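Local structure of 3-hexulose-6-phosphate isomerase (Methanocaldococcus jannaschii, 1JEO) at residues L7-V10 against S11-L15; S79-K82 against D83-L86. The protein catalyses the isomerisation between 3-hexulose 6-phosphate and fructose 6-phosphate, a step in making ribose 5-phosphate. One frame throughout, in Å; residues are numbered along the deposited sequence.

Contact 1: residues L7-V10 against S11-L15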
# COMPACT_ATOMS: atom_id res chain seq x y z
N LEU A 7 7.71 8.30 -21.28
CA LEU A 7 6.26 8.12 -21.29
C LEU A 7 5.91 6.68 -21.67
O LEU A 7 4.96 6.11 -21.13
CB LEU A 7 5.59 9.11 -22.26
CG LEU A 7 4.06 9.19 -22.29
CD1 LEU A 7 3.48 9.61 -20.94
CD2 LEU A 7 3.64 10.16 -23.36
N ASP A 8 6.72 6.08 -22.55
CA ASP A 8 6.54 4.69 -22.99
C ASP A 8 6.85 3.71 -21.86
O ASP A 8 6.19 2.68 -21.73
CB ASP A 8 7.42 4.37 -24.21
CG ASP A 8 6.87 4.96 -25.50
OD1 ASP A 8 7.65 5.05 -26.47
OD2 ASP A 8 5.67 5.31 -25.57
N ILE A 9 7.85 4.05 -21.04
CA ILE A 9 8.26 3.23 -19.90
C ILE A 9 7.15 3.26 -18.84
O ILE A 9 6.75 2.21 -18.35
CB ILE A 9 9.65 3.67 -19.34
CG1 ILE A 9 10.74 3.19 -20.31
CG2 ILE A 9 9.91 3.09 -17.93
CD1 ILE A 9 12.08 3.87 -20.13
N VAL A 10 6.61 4.45 -18.59
CA VAL A 10 5.53 4.62 -17.61
C VAL A 10 4.27 3.88 -18.09
O VAL A 10 3.65 3.16 -17.31
CB VAL A 10 5.20 6.12 -17.33
CG1 VAL A 10 4.03 6.24 -16.37
CG2 VAL A 10 6.42 6.82 -16.72
N SER A 11 3.94 4.00 -19.38
CA SER A 11 2.77 3.33 -19.98
C SER A 11 2.84 1.81 -19.88
O SER A 11 1.84 1.16 -19.57
CB SER A 11 2.59 3.73 -21.45
OG SER A 11 2.21 5.08 -21.57
N ASN A 12 4.03 1.25 -20.11
CA ASN A 12 4.24 -0.20 -20.03
C ASN A 12 4.28 -0.71 -18.59
O ASN A 12 3.96 -1.87 -18.34
CB ASN A 12 5.49 -0.62 -20.81
CG ASN A 12 5.30 -0.54 -22.32
OD1 ASN A 12 4.31 -1.02 -22.86
ND2 ASN A 12 6.26 0.08 -23.00
N ASN A 13 4.65 0.17 -17.66
CA ASN A 13 4.70 -0.16 -16.23
C ASN A 13 3.29 -0.31 -15.66
O ASN A 13 3.06 -1.16 -14.79
CB ASN A 13 5.44 0.92 -15.43
CG ASN A 13 6.95 0.79 -15.51
OD1 ASN A 13 7.67 1.76 -15.28
ND2 ASN A 13 7.44 -0.41 -15.79
N ILE A 14 2.35 0.49 -16.17
CA ILE A 14 0.95 0.45 -15.73
C ILE A 14 0.29 -0.84 -16.22
O ILE A 14 -0.57 -1.39 -15.53
CB ILE A 14 0.13 1.71 -16.22
CG1 ILE A 14 0.87 3.03 -15.92
CG2 ILE A 14 -1.24 1.77 -15.55
CD1 ILE A 14 1.57 3.14 -14.55
N LEU A 15 0.75 -1.34 -17.37
CA LEU A 15 0.22 -2.57 -17.96
C LEU A 15 0.57 -3.83 -17.17
O LEU A 15 -0.13 -4.84 -17.27
CB LEU A 15 0.65 -2.71 -19.43
CG LEU A 15 0.12 -1.69 -20.44
CD1 LEU A 15 0.71 -2.00 -21.81
CD2 LEU A 15 -1.40 -1.68 -20.51

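Contact 2: residues S79-K82 against D83-L86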
# COMPACT_ATOMS: atom_id res chain seq x y z
N SER A 79 -1.52 2.98 19.39
CA SER A 79 -0.78 1.74 19.53
C SER A 79 -1.27 0.66 18.59
O SER A 79 -2.47 0.58 18.28
CB SER A 79 -0.90 1.22 20.97
OG SER A 79 -2.25 1.13 21.36
N TYR A 80 -0.33 -0.15 18.12
CA TYR A 80 -0.59 -1.28 17.23
C TYR A 80 -0.98 -2.45 18.14
O TYR A 80 -0.23 -2.80 19.06
CB TYR A 80 0.68 -1.60 16.44
CG TYR A 80 0.53 -2.64 15.35
CD1 TYR A 80 -0.05 -2.31 14.11
CD2 TYR A 80 0.98 -3.96 15.55
CE1 TYR A 80 -0.18 -3.28 13.09
CE2 TYR A 80 0.85 -4.94 14.54
CZ TYR A 80 0.27 -4.59 13.32
OH TYR A 80 0.16 -5.54 12.33
N GLU A 81 -2.17 -3.01 17.91
CA GLU A 81 -2.67 -4.13 18.70
C GLU A 81 -2.72 -5.43 17.90
O GLU A 81 -2.49 -5.41 16.68
CB GLU A 81 -4.03 -3.77 19.31
CG GLU A 81 -3.95 -2.63 20.34
CD GLU A 81 -5.29 -2.21 20.88
OE1 GLU A 81 -6.12 -1.68 20.10
OE2 GLU A 81 -5.52 -2.39 22.10
N LYS A 82 -2.99 -6.55 18.57
CA LYS A 82 -3.02 -7.88 17.96
C LYS A 82 -3.95 -8.13 16.76
O LYS A 82 -3.63 -8.93 15.89
CB LYS A 82 -3.22 -8.97 19.02
CG LYS A 82 -4.51 -8.89 19.83
CD LYS A 82 -4.62 -10.05 20.82
CE LYS A 82 -5.97 -10.06 21.53
NZ LYS A 82 -7.11 -10.35 20.61
N ASP A 83 -5.07 -7.41 16.71
CA ASP A 83 -6.04 -7.56 15.63
C ASP A 83 -5.87 -6.53 14.51
O ASP A 83 -6.74 -6.39 13.64
CB ASP A 83 -7.47 -7.51 16.19
CG ASP A 83 -7.79 -8.68 17.11
OD1 ASP A 83 -8.27 -8.43 18.23
OD2 ASP A 83 -7.56 -9.84 16.70
N ASP A 84 -4.74 -5.83 14.52
CA ASP A 84 -4.45 -4.79 13.53
C ASP A 84 -3.63 -5.26 12.33
O ASP A 84 -3.10 -6.38 12.31
CB ASP A 84 -3.77 -3.58 14.19
CG ASP A 84 -4.64 -2.90 15.24
OD1 ASP A 84 -5.87 -3.09 15.23
OD2 ASP A 84 -4.08 -2.17 16.08
N LEU A 85 -3.53 -4.39 11.33
CA LEU A 85 -2.79 -4.66 10.10
C LEU A 85 -1.79 -3.55 9.79
O LEU A 85 -2.10 -2.37 9.95
CB LEU A 85 -3.78 -4.79 8.93
CG LEU A 85 -3.27 -4.89 7.49
CD1 LEU A 85 -2.53 -6.20 7.26
CD2 LEU A 85 -4.42 -4.75 6.54
N LEU A 86 -0.59 -3.94 9.38
CA LEU A 86 0.46 -2.99 8.99
C LEU A 86 0.83 -3.21 7.53
O LEU A 86 1.09 -4.33 7.10
CB LEU A 86 1.71 -3.13 9.87
CG LEU A 86 2.92 -2.26 9.53
CD1 LEU A 86 2.67 -0.78 9.81
CD2 LEU A 86 4.14 -2.73 10.29
O HOH W 1 -7.17 -3.35 17.88

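Contact 1: residues L7-V10 against S11-L15
The peptide carbonyl of Leu7 is gripped by Ser11 through both faces of its plane: the backbone N arrives from one face and the hydroxyl OG from the opposite one. Ser11 N lies 2.9 Å from Leu7 O in the ordinary helical bond, with an N-H...O angle of 157°. The hydroxyl donates as well, its OG 3.0 Å from Leu7 O and tilted 34° from the carbonyl plane, so the single oxygen carries two donors. The first torsion accounts for this: with OG beside the backbone N (chi1 -68°), the short side chain is folded back over the preceding turn. The second flat group, the Asn12 amide, shares the same placement of CG next to its own N. Its ND2 comes within 2.9 Å of Asp8 O, but the angle is too poor for a hydrogen bond; Asp8 O is taken instead by Asn12 N. Further along, Val10 O receives Ile14 N at 3.2 Å. Ile14 brings its CG1 branch to 3.1 Å from Val10 O, a tight contact, while Ile14 CD1 only brushes Val10 CG1 at 4.4 Å. The Ile9 and Asn13 side chains run alongside each other in one direction, and Asn13 N closes another turn on Ile9 O. Within this chain that side meets the rest of the fold: Ile9 touches Ser137 and Leu140, Val10 touches Glu148, Asn13 meets Thr145 and Thr149, and Ile14 meets Ile152. The Asn13 side chain is about 10 Å from that of Glu147, the inferred proton acceptor. Successive i to i+4 bonds define an alpha helix, here with a familiar helix feature, a serine hydroxyl folded back onto the same carbonyl as its own N; one side of it packs on helix 144-164 and the 134-140 loop.

Contact 2: residues S79-K82 against D83-L86
Glu81 to Asp84 form a type I beta turn, closed by Asp84 N donating to Glu81 O at 3.1 Å, and the chain leaves it along the start of a strand. A side-chain bond in the reverse sense reinforces the turn: Glu81 N gives its hydrogen to Asp84 OD2 at 2.8 Å, nearly straight at 166°, meeting the oxygen from above the carboxylate plane. One water donates to both Asp84 OD1 and Glu81 OE1, each at 3.0 Å. These two acids are like charges, and Lys42 forms salt bridges with Glu81 OE1 and Asp84 OD2, which probably offsets their repulsion. At the turn's outer corner Lys82 and Asp83 lie alongside each other; the lysine chain bends at its last torsion to bring Lys82 NZ 3.3 Å from Asp83 OD1, a salt bridge whose hydrogen bond is weak. Tyr80, on the incoming limb, lays its ring against the outgoing Asp84 to Leu86. Its CG stands anti to the backbone N (chi1 -173°), which carries the ring there. Asp84 CB sits over one face in a CH-pi contact, 4.2 Å from the centroid of the Tyr80 ring and 28° off the normal, while Leu85 C lies at the ring edge. Leu86 CB meets Tyr80 CE1 obliquely at 3.7 Å, the two side chains crossing at about a right angle. Replacing Tyr80 by alanine would probably open a gap beside Asp84 CB and Leu86 CB and leave Asn109 OD1 without its hydrogen bond to Tyr80 OH. Outside the turn, Phe44 of strand 43-46 meets the Tyr80 ring edge-to-face, Ala105 of helix 96-106 touches both Tyr80 and Leu86, and Leu85 rests on Ile37 of helix 24-39 as strand 85-89 enters the parallel sheet between strands 43-46 and 112-115.

Contact 1 comes first along the chain and is complete before contact 2 begins. Their centres are 36 Å apart, on opposite sides of the chain's centre, and their nearest atoms remain about 22 Å from each other, so neither can influence the other by touch. Contact 1 belongs to helix 5-15, laid against helix 144-164; contact 2 is the lead-in to strand 85-89, the middle strand of the five-stranded parallel sheet of the SIS domain. Each nevertheless joins an element with an inferred role: helix 144-164 carries Glu147, the proposed proton acceptor, and strand 85-89 runs directly into Ser90 to Thr95, which probably bind the substrate.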